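Local coordinates for MutT/nudix family protein (Deinococcus radiodurans, PDB 2W4E) that probably hydrolyses ADP-ribose as a magnesium-dependent Nudix pyrophosphatase, seen here as its Nudix-domain fragment without the N-terminal part of the protein, at residues Thr32-Ile36 against Ile123-Ser128; Glu58-Ala62 against Gly90-Gly94; Val8-Pro12 against Ala50-Leu55. All blocks are in the same frame, centred on the assembly; numbering follows the deposited sequence.

How the contacts relate
Contact 3 lies between the other two. There strand 6-14 meets helix 47-59, which falls within the Nudix box, the sequence motif that in this family supplies glutamates for magnesium; no metal takes part here. Contact 2, centred about 10 Å away, follows: where the helix ends, G61 N lies 3.0 Å from L55 O, a probable hydrogen bond, and strand 61-62 joins strand 82-93, a neighbour of 6-14. Contact 1 is about 15 Å from contact 3, centre to centre, and packs against the far side of strand 6-14, with P127 CB 3.4 Å from F9 CE1. Contacts 1 and 2 do not touch: centres about 19 Å apart, nearest atoms about 5 Å.

Contact 1: Thr32-Ile36 against Ile123-Ser128; sequences TITEI and IQDGPS
S128 meets I36 with its hydroxyl: OG accepts the backbone N-H of I36 at 3.0 Å along a nearly straight line (167° at the hydrogen). The same OG donates to D125 OD2, 2.6 Å away on the anti side of that carboxylate, so it is gripped from two directions. OD2 also takes the N-H of S128 from above the carboxylate plane, which makes D125 the N-cap of helix 126-141. With CG anti to the backbone N (chi1 -176°), the D125 carboxylate is directed at S128. E35 crosses D125 at a slant, its CG 4.1 Å from D125 CG, with the two carboxylate planes 55° apart. E35 OE2 comes within 3.9 Å of D125 OD1, a like-charge approach probably eased by R26, salt-bridged to E35. I33 runs at about a right angle to D125 and sets CD1 3.7 Å from D125 N. A water accepts from that N and donates to T34 O. Y73 of the second subunit packs on I33 and Q124, at the subunit interface. Strand 31-35 of the three-stranded antiparallel sheet thus joins N-capped helix 126-141 of the Nudix domain, the I36 N-H to S128 to D125 relay probably polarising the hydroxyl.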
ATOM      1  N   THR A  32     -17.660   4.587   8.397  1.00 25.01           N
ATOM      2  CA  THR A  32     -16.406   4.258   9.079  1.00 24.58           C
ATOM      3  C   THR A  32     -15.623   3.249   8.237  1.00 24.12           C
ATOM      4  O   THR A  32     -16.170   2.585   7.305  1.00 23.63           O
ATOM      5  CB  THR A  32     -16.650   3.732  10.522  1.00 25.24           C
ATOM      6  OG1 THR A  32     -17.292   2.452  10.486  1.00 24.38           O
ATOM      7  CG2 THR A  32     -17.511   4.712  11.318  1.00 26.82           C
ATOM      8  N   ILE A  33     -14.336   3.143   8.526  1.00 22.64           N
ATOM      9  CA  ILE A  33     -13.476   2.194   7.839  1.00 22.80           C
ATOM     10  C   ILE A  33     -12.361   1.774   8.801  1.00 23.13           C
ATOM     11  O   ILE A  33     -11.911   2.576   9.625  1.00 23.42           O
ATOM     12  CB  ILE A  33     -12.935   2.755   6.477  1.00 22.52           C
ATOM     13  CG1 ILE A  33     -11.979   1.752   5.804  1.00 21.79           C
ATOM     14  CG2 ILE A  33     -12.300   4.147   6.664  1.00 23.09           C
ATOM     15  CD1 ILE A  33     -11.653   2.002   4.322  1.00 22.79           C
ATOM     16  N   THR A  34     -11.972   0.503   8.707  1.00 23.19           N
ATOM     17  CA  THR A  34     -10.926  -0.096   9.536  1.00 24.27           C
ATOM     18  C   THR A  34      -9.552   0.428   9.084  1.00 23.59           C
ATOM     19  O   THR A  34      -9.177   0.309   7.883  1.00 24.10           O
ATOM     20  CB  THR A  34     -10.957  -1.646   9.414  1.00 24.72           C
ATOM     21  OG1 THR A  34     -12.240  -2.096   9.831  1.00 25.54           O
ATOM     22  CG2 THR A  34      -9.944  -2.275  10.352  1.00 28.12           C
ATOM     23  N   GLU A  35      -8.834   1.022  10.028  1.00 21.66           N
ATOM     24  CA  GLU A  35      -7.526   1.616   9.772  1.00 22.43           C
ATOM     25  C   GLU A  35      -6.551   1.265  10.892  1.00 22.32           C
ATOM     26  O   GLU A  35      -6.965   0.896  12.006  1.00 22.00           O
ATOM     27  CB  GLU A  35      -7.642   3.139   9.704  1.00 22.17           C
ATOM     28  CG  GLU A  35      -8.575   3.635   8.593  1.00 26.29           C
ATOM     29  CD  GLU A  35      -8.757   5.136   8.621  1.00 32.18           C
ATOM     30  OE1 GLU A  35      -8.684   5.732   9.727  1.00 35.92           O
ATOM     31  OE2 GLU A  35      -8.966   5.721   7.546  1.00 34.27           O
ATOM     32  N   ILE A  36      -5.263   1.377  10.599  1.00 21.95           N
ATOM     33  CA  ILE A  36      -4.248   1.456  11.693  1.00 21.42           C
ATOM     34  C   ILE A  36      -4.180   2.906  12.228  1.00 21.35           C
ATOM     35  O   ILE A  36      -4.916   3.775  11.747  1.00 21.97           O
ATOM     36  CB  ILE A  36      -2.852   0.905  11.250  1.00 20.22           C
ATOM     37  CG1 ILE A  36      -2.256   1.732  10.104  1.00 21.64           C
ATOM     38  CG2 ILE A  36      -2.941  -0.615  10.869  1.00 21.50           C
ATOM     39  CD1 ILE A  36      -0.720   1.379   9.847  1.00 20.36           C
ATOM     40  N   ILE A 123      -9.685  -5.243   4.047  1.00 23.51           N
ATOM     41  CA  ILE A 123      -9.046  -3.988   4.473  1.00 22.54           C
ATOM     42  C   ILE A 123      -8.880  -3.091   3.219  1.00 21.88           C
ATOM     43  O   ILE A 123      -7.894  -3.209   2.489  1.00 22.39           O
ATOM     44  CB  ILE A 123      -7.632  -4.218   5.084  1.00 21.12           C
ATOM     45  CG1 ILE A 123      -7.614  -5.389   6.089  1.00 25.64           C
ATOM     46  CG2 ILE A 123      -7.090  -2.920   5.715  1.00 22.68           C
ATOM     47  CD1 ILE A 123      -7.755  -5.006   7.486  1.00 28.79           C
ATOM     48  N   GLN A 124      -9.838  -2.204   2.994  1.00 21.44           N
ATOM     49  CA  GLN A 124      -9.863  -1.401   1.770  1.00 21.66           C
ATOM     50  C   GLN A 124      -9.012  -0.146   1.950  1.00 20.71           C
ATOM     51  O   GLN A 124      -8.757   0.524   0.976  1.00 20.67           O
ATOM     52  CB  GLN A 124     -11.294  -0.984   1.408  1.00 21.84           C
ATOM     53  CG  GLN A 124     -12.308  -2.136   1.160  1.00 19.99           C
ATOM     54  CD  GLN A 124     -13.694  -1.621   1.491  1.00 25.68           C
ATOM     55  OE1 GLN A 124     -13.947  -1.242   2.627  1.00 25.59           O
ATOM     56  NE2 GLN A 124     -14.561  -1.515   0.481  1.00 25.96           N
ATOM     57  N   ASP A 125      -8.599   0.185   3.176  1.00 20.59           N
ATOM     58  CA  ASP A 125      -7.719   1.360   3.379  1.00 22.16           C
ATOM     59  C   ASP A 125      -6.328   1.057   2.808  1.00 22.12           C
ATOM     60  O   ASP A 125      -5.638   0.161   3.300  1.00 23.49           O
ATOM     61  CB  ASP A 125      -7.615   1.805   4.844  1.00 23.14           C
ATOM     62  CG  ASP A 125      -6.786   3.079   5.002  1.00 26.60           C
ATOM     63  OD1 ASP A 125      -7.176   4.120   4.440  1.00 29.54           O
ATOM     64  OD2 ASP A 125      -5.723   3.059   5.635  1.00 29.08           O
ATOM     65  N   GLY A 126      -5.938   1.761   1.747  1.00 21.05           N
ATOM     66  CA  GLY A 126      -4.634   1.474   1.104  1.00 21.11           C
ATOM     67  C   GLY A 126      -3.398   1.646   2.016  1.00 21.29           C
ATOM     68  O   GLY A 126      -2.587   0.724   2.125  1.00 22.27           O
ATOM     69  N   PRO A 127      -3.239   2.816   2.650  1.00 21.08           N
ATOM     70  CA  PRO A 127      -2.055   3.029   3.537  1.00 21.20           C
ATOM     71  C   PRO A 127      -1.960   1.988   4.677  1.00 20.08           C
ATOM     72  O   PRO A 127      -0.853   1.499   4.989  1.00 19.91           O
ATOM     73  CB  PRO A 127      -2.276   4.430   4.104  1.00 20.70           C
ATOM     74  CG  PRO A 127      -3.110   5.164   3.039  1.00 22.71           C
ATOM     75  CD  PRO A 127      -4.026   4.060   2.469  1.00 21.84           C
ATOM     76  N   SER A 128      -3.095   1.636   5.269  1.00 19.57           N
ATOM     77  CA  SER A 128      -3.118   0.574   6.282  1.00 20.20           C
ATOM     78  C   SER A 128      -2.774  -0.753   5.702  1.00 19.44           C
ATOM     79  O   SER A 128      -2.016  -1.492   6.325  1.00 19.57           O
ATOM     80  CB  SER A 128      -4.465   0.470   7.041  1.00 19.37           C
ATOM     81  OG  SER A 128      -4.764   1.709   7.682  1.00 19.84           O
TER
HETATM   82  O   HOH W   1      -9.854  -0.890   5.660  1.00 22.94           O

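Contact 2: Glu58-Ala62 against Gly90-Gly94; sequences EVGGA and GVTLG
A62 and T92 exchange two backbone hydrogen bonds, A62 N to T92 O at 3.1 Å and T92 N to A62 O at 3.0 Å, as an antiparallel hydrogen-bonded pair. A third bond, from G94 N to G60 O, extends the ladder at 3.2 Å and is straight, 166° at the hydrogen. Between these rungs G61 and L93 form the non-hydrogen-bonded pair, where G61 CA approaches T92 O to 3.2 Å in a CA-H...O contact. A CB on G61 would be tight against V91 CG1 and L93 CD2, so the bare backbone lets both side chains close in. G60 has positive phi and turns the chain from helix 47-59 into the short strand. Further out, L93 swings its CG beside its own backbone N (chi1 -62°), which brings CD2 to 3.6 Å from V59 O and 4.2 Å from V59 CG2. That carbonyl also accepts from R106 NH2. V91 turns CG1 anti to its N (chi1 -178°), laying this methyl 3.5 Å from A62 O. The chemistry is mostly main-chain: the chain just after the Nudix helix is tied to strand 82-93 by backbone amides and carbonyls, with L93 packing on V59 beside it.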
ATOM      1  N   GLU A  58      -4.520   8.548  19.963  1.00 32.98           N
ATOM      2  CA  GLU A  58      -5.594   7.872  19.236  1.00 31.92           C
ATOM      3  C   GLU A  58      -6.140   6.632  19.931  1.00 31.48           C
ATOM      4  O   GLU A  58      -7.327   6.380  19.828  1.00 31.66           O
ATOM      5  CB  GLU A  58      -5.203   7.515  17.780  1.00 32.76           C
ATOM      6  CG  GLU A  58      -5.576   8.584  16.785  1.00 35.64           C
ATOM      7  CD  GLU A  58      -5.726   8.054  15.363  1.00 38.44           C
ATOM      8  OE1 GLU A  58      -6.564   8.597  14.611  1.00 40.37           O
ATOM      9  OE2 GLU A  58      -5.010   7.106  14.985  1.00 34.54           O
ATOM     10  N   VAL A  59      -5.295   5.838  20.591  1.00 29.64           N
ATOM     11  CA  VAL A  59      -5.758   4.571  21.166  1.00 28.74           C
ATOM     12  C   VAL A  59      -5.347   4.376  22.619  1.00 28.29           C
ATOM     13  O   VAL A  59      -5.617   3.318  23.195  1.00 27.78           O
ATOM     14  CB  VAL A  59      -5.268   3.306  20.373  1.00 29.02           C
ATOM     15  CG1 VAL A  59      -5.960   3.184  19.016  1.00 29.54           C
ATOM     16  CG2 VAL A  59      -3.734   3.269  20.257  1.00 27.78           C
ATOM     17  N   GLY A  60      -4.676   5.379  23.168  1.00 27.60           N
ATOM     18  CA  GLY A  60      -4.188   5.361  24.560  1.00 28.55           C
ATOM     19  C   GLY A  60      -3.097   4.315  24.703  1.00 27.75           C
ATOM     20  O   GLY A  60      -3.076   3.575  25.675  1.00 27.22           O
ATOM     21  N   GLY A  61      -2.210   4.239  23.721  1.00 27.31           N
ATOM     22  CA  GLY A  61      -1.242   3.133  23.669  1.00 26.65           C
ATOM     23  C   GLY A  61       0.149   3.632  23.953  1.00 25.27           C
ATOM     24  O   GLY A  61       0.414   4.808  23.758  1.00 25.79           O
ATOM     25  N   ALA A  62       1.036   2.743  24.432  1.00 24.30           N
ATOM     26  CA  ALA A  62       2.488   2.995  24.465  1.00 22.52           C
ATOM     27  C   ALA A  62       3.195   1.733  24.001  1.00 22.15           C
ATOM     28  O   ALA A  62       2.702   0.649  24.219  1.00 22.01           O
ATOM     29  CB  ALA A  62       2.930   3.333  25.876  1.00 24.53           C
ATOM     30  N   GLY A  90       4.956  -4.751  21.684  1.00 21.48           N
ATOM     31  CA  GLY A  90       4.828  -4.653  23.150  1.00 22.49           C
ATOM     32  C   GLY A  90       3.857  -3.573  23.605  1.00 22.90           C
ATOM     33  O   GLY A  90       4.017  -3.005  24.687  1.00 22.32           O
ATOM     34  N   VAL A  91       2.814  -3.311  22.811  1.00 23.42           N
ATOM     35  CA  VAL A  91       1.907  -2.204  23.088  1.00 22.69           C
ATOM     36  C   VAL A  91       0.947  -2.490  24.259  1.00 24.16           C
ATOM     37  O   VAL A  91       0.366  -3.574  24.357  1.00 22.06           O
ATOM     38  CB  VAL A  91       1.091  -1.794  21.815  1.00 23.71           C
ATOM     39  CG1 VAL A  91       0.184  -0.602  22.145  1.00 24.01           C
ATOM     40  CG2 VAL A  91       2.074  -1.455  20.640  1.00 20.69           C
ATOM     41  N   THR A  92       0.874  -1.541  25.188  1.00 23.74           N
ATOM     42  CA  THR A  92      -0.066  -1.600  26.314  1.00 25.42           C
ATOM     43  C   THR A  92      -1.133  -0.527  26.098  1.00 26.40           C
ATOM     44  O   THR A  92      -0.837   0.483  25.484  1.00 26.48           O
ATOM     45  CB  THR A  92       0.655  -1.322  27.692  1.00 25.54           C
ATOM     46  OG1 THR A  92       1.403  -0.122  27.598  1.00 24.94           O
ATOM     47  CG2 THR A  92       1.616  -2.458  28.050  1.00 24.10           C
ATOM     48  N   LEU A  93      -2.346  -0.747  26.609  1.00 28.33           N
ATOM     49  CA  LEU A  93      -3.503   0.132  26.362  1.00 30.02           C
ATOM     50  C   LEU A  93      -4.276   0.458  27.632  1.00 31.41           C
ATOM     51  O   LEU A  93      -4.852  -0.458  28.235  1.00 31.50           O
ATOM     52  CB  LEU A  93      -4.501  -0.602  25.458  1.00 30.03           C
ATOM     53  CG  LEU A  93      -4.083  -1.009  24.050  1.00 29.56           C
ATOM     54  CD1 LEU A  93      -5.248  -1.769  23.434  1.00 28.02           C
ATOM     55  CD2 LEU A  93      -3.717   0.263  23.211  1.00 26.86           C
ATOM     56  N   GLY A  94      -4.368   1.741  27.976  1.00 32.51           N
ATOM     57  CA  GLY A  94      -5.047   2.183  29.207  1.00 35.49           C
ATOM     58  C   GLY A  94      -6.496   2.576  28.968  1.00 37.37           C
ATOM     59  O   GLY A  94      -7.074   2.270  27.896  1.00 40.31           O
TER

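Contact 3: Val8-Pro12 against Ala50-Leu55; sequences VFILP and AAAREL
I10, on strand 6-14, lays its side chain on A51 and E54 of helix 47-59 and can be followed outward from its backbone. CB leaves toward the helix and branches at once. The CG2 branch lies anti to the backbone N and drifts toward L55, reaching CD1 only loosely at 4.5 Å. The other branch starts at CG1, beside the backbone N (chi1 -58°), and passes 4.1 Å from the methyl of A51. Its last carbon, CD1, is turned by an unusual chi2 of 96°, away from the staggered values, and ends 3.9 Å from A51 O and 4.1 Å from E54 CB, where the two residues stand one turn apart on the helix. The tip thus rests on the backbone and the root of a side chain, while A88 and V37 border I10 within the sheet. Cutting I10 back to an alanine here would probably open a gap between the strand and A51 and E54, where CG1 and CD1 now lie.

The next inward-facing residue is P12, whose ring crosses L55 at a slant: L55 CD1 sits 3.7 Å from P12 CB and 3.8 Å from P12 CG. Two residues before I10, V8 meets A50 and A51, with CG2 3.8 Å from A51 CB, but V8 was modelled in two conformers and this holds for one of them. Strand and helix run 60° apart, with their axes 8.5 Å from each other at closest approach. R53 makes a salt bridge to E54, its hydrogen bond weak, and further salt bridges to E57 on the helix and E45 ahead of it. No hydrogen bond crosses the interface; packing of V8, I10 and P12 on A50, A51, L55 and the base of E54 seats the Nudix helix on the sheet.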
ATOM      1  N   VAL A   8       2.632   9.949   9.913  0.50 22.87           N
ATOM      2  CA  VAL A   8       3.157   8.693  10.421  0.50 21.55           C
ATOM      3  C   VAL A   8       2.022   7.685  10.543  0.50 21.93           C
ATOM      4  O   VAL A   8       0.907   8.065  10.868  0.50 21.95           O
ATOM      5  CB  VAL A   8       3.896   8.934  11.763  0.50 22.33           C
ATOM      6  CG1 VAL A   8       2.950   9.502  12.827  0.50 18.19           C
ATOM      7  CG2 VAL A   8       4.551   7.677  12.210  0.50 21.97           C
ATOM      8  N   PHE A   9       2.283   6.423  10.192  1.00 21.67           N
ATOM      9  CA  PHE A   9       1.281   5.376  10.300  1.00 22.16           C
ATOM     10  C   PHE A   9       1.902   4.344  11.211  1.00 21.38           C
ATOM     11  O   PHE A   9       3.075   4.007  11.070  1.00 22.85           O
ATOM     12  CB  PHE A   9       0.968   4.766   8.925  1.00 21.95           C
ATOM     13  CG  PHE A   9      -0.049   5.541   8.150  1.00 23.09           C
ATOM     14  CD1 PHE A   9      -1.329   5.029   7.953  1.00 23.38           C
ATOM     15  CD2 PHE A   9       0.260   6.805   7.640  1.00 23.76           C
ATOM     16  CE1 PHE A   9      -2.318   5.774   7.265  1.00 20.91           C
ATOM     17  CE2 PHE A   9      -0.717   7.546   6.963  1.00 22.54           C
ATOM     18  CZ  PHE A   9      -2.004   7.020   6.778  1.00 25.10           C
ATOM     19  N   ILE A  10       1.116   3.861  12.153  1.00 20.71           N
ATOM     20  CA  ILE A  10       1.589   2.941  13.169  1.00 18.53           C
ATOM     21  C   ILE A  10       0.723   1.716  13.246  1.00 17.96           C
ATOM     22  O   ILE A  10      -0.485   1.795  13.593  1.00 17.87           O
ATOM     23  CB  ILE A  10       1.590   3.597  14.599  1.00 18.81           C
ATOM     24  CG1 ILE A  10       2.449   4.863  14.647  1.00 20.77           C
ATOM     25  CG2 ILE A  10       2.109   2.568  15.659  1.00 18.91           C
ATOM     26  CD1 ILE A  10       1.650   6.109  14.469  1.00 23.62           C
ATOM     27  N   LEU A  11       1.338   0.571  13.005  1.00 17.33           N
ATOM     28  CA  LEU A  11       0.679  -0.692  13.284  1.00 18.76           C
ATOM     29  C   LEU A  11       1.033  -1.137  14.727  1.00 17.03           C
ATOM     30  O   LEU A  11       2.144  -1.577  14.976  1.00 17.74           O
ATOM     31  CB  LEU A  11       1.121  -1.755  12.259  1.00 16.50           C
ATOM     32  CG  LEU A  11       0.726  -3.224  12.548  1.00 17.19           C
ATOM     33  CD1 LEU A  11      -0.821  -3.326  12.736  1.00 17.18           C
ATOM     34  CD2 LEU A  11       1.240  -4.081  11.348  1.00 18.73           C
ATOM     35  N   PRO A  12       0.092  -1.014  15.684  1.00 19.23           N
ATOM     36  CA  PRO A  12       0.426  -1.301  17.069  1.00 18.32           C
ATOM     37  C   PRO A  12       0.094  -2.766  17.384  1.00 19.63           C
ATOM     38  O   PRO A  12      -1.025  -3.240  17.065  1.00 19.41           O
ATOM     39  CB  PRO A  12      -0.536  -0.363  17.847  1.00 18.75           C
ATOM     40  CG  PRO A  12      -1.327   0.371  16.807  1.00 18.49           C
ATOM     41  CD  PRO A  12      -1.306  -0.559  15.620  1.00 18.20           C
ATOM     42  N   ALA A  50       6.414  12.013  16.833  1.00 31.23           N
ATOM     43  CA  ALA A  50       5.056  12.049  16.275  1.00 30.33           C
ATOM     44  C   ALA A  50       4.362  10.677  16.470  1.00 29.38           C
ATOM     45  O   ALA A  50       3.181  10.596  16.860  1.00 29.21           O
ATOM     46  CB  ALA A  50       5.114  12.398  14.785  1.00 29.77           C
ATOM     47  N   ALA A  51       5.109   9.618  16.197  1.00 28.80           N
ATOM     48  CA  ALA A  51       4.573   8.233  16.307  1.00 29.30           C
ATOM     49  C   ALA A  51       4.055   7.906  17.716  1.00 28.92           C
ATOM     50  O   ALA A  51       2.903   7.524  17.862  1.00 29.58           O
ATOM     51  CB  ALA A  51       5.594   7.183  15.794  1.00 28.29           C
ATOM     52  N   ALA A  52       4.861   8.139  18.755  1.00 30.07           N
ATOM     53  CA  ALA A  52       4.427   7.907  20.136  1.00 29.52           C
ATOM     54  C   ALA A  52       3.219   8.775  20.535  1.00 29.58           C
ATOM     55  O   ALA A  52       2.246   8.279  21.130  1.00 29.61           O
ATOM     56  CB  ALA A  52       5.585   8.098  21.094  1.00 29.92           C
ATOM     57  N   ARG A  53       3.256  10.051  20.146  1.00 29.08           N
ATOM     58  CA  ARG A  53       2.177  10.965  20.418  1.00 29.18           C
ATOM     59  C   ARG A  53       0.843  10.464  19.857  1.00 28.91           C
ATOM     60  O   ARG A  53      -0.176  10.413  20.558  1.00 29.07           O
ATOM     61  CB  ARG A  53       2.489  12.390  19.868  1.00 29.29           C
ATOM     62  CG  ARG A  53       1.352  13.318  20.220  1.00 30.60           C
ATOM     63  CD  ARG A  53       1.334  14.727  19.627  1.00 34.05           C
ATOM     64  NE  ARG A  53       1.951  14.800  18.313  1.00 36.23           N
ATOM     65  CZ  ARG A  53       1.325  14.545  17.176  1.00 37.42           C
ATOM     66  NH1 ARG A  53       0.039  14.178  17.183  1.00 40.75           N
ATOM     67  NH2 ARG A  53       1.987  14.651  16.031  1.00 36.96           N
ATOM     68  N   GLU A  54       0.865  10.076  18.592  1.00 29.15           N
ATOM     69  CA  GLU A  54      -0.298   9.583  17.893  1.00 29.13           C
ATOM     70  C   GLU A  54      -0.842   8.300  18.508  1.00 28.51           C
ATOM     71  O   GLU A  54      -2.088   8.130  18.678  1.00 27.29           O
ATOM     72  CB  GLU A  54       0.108   9.312  16.428  1.00 30.92           C
ATOM     73  CG  GLU A  54      -1.043   9.400  15.432  1.00 35.49           C
ATOM     74  CD  GLU A  54      -1.825  10.715  15.546  1.00 39.22           C
ATOM     75  OE1 GLU A  54      -1.273  11.798  15.276  1.00 43.31           O
ATOM     76  OE2 GLU A  54      -2.996  10.654  15.912  1.00 40.97           O
ATOM     77  N   LEU A  55       0.078   7.375  18.799  1.00 27.13           N
ATOM     78  CA  LEU A  55      -0.308   6.122  19.472  1.00 26.72           C
ATOM     79  C   LEU A  55      -0.984   6.411  20.825  1.00 27.30           C
ATOM     80  O   LEU A  55      -2.038   5.858  21.152  1.00 27.64           O
ATOM     81  CB  LEU A  55       0.922   5.212  19.668  1.00 25.83           C
ATOM     82  CG  LEU A  55       0.598   3.833  20.295  1.00 24.00           C
ATOM     83  CD1 LEU A  55      -0.303   2.961  19.404  1.00 21.28           C
ATOM     84  CD2 LEU A  55       1.913   3.104  20.527  1.00 26.75           C
TER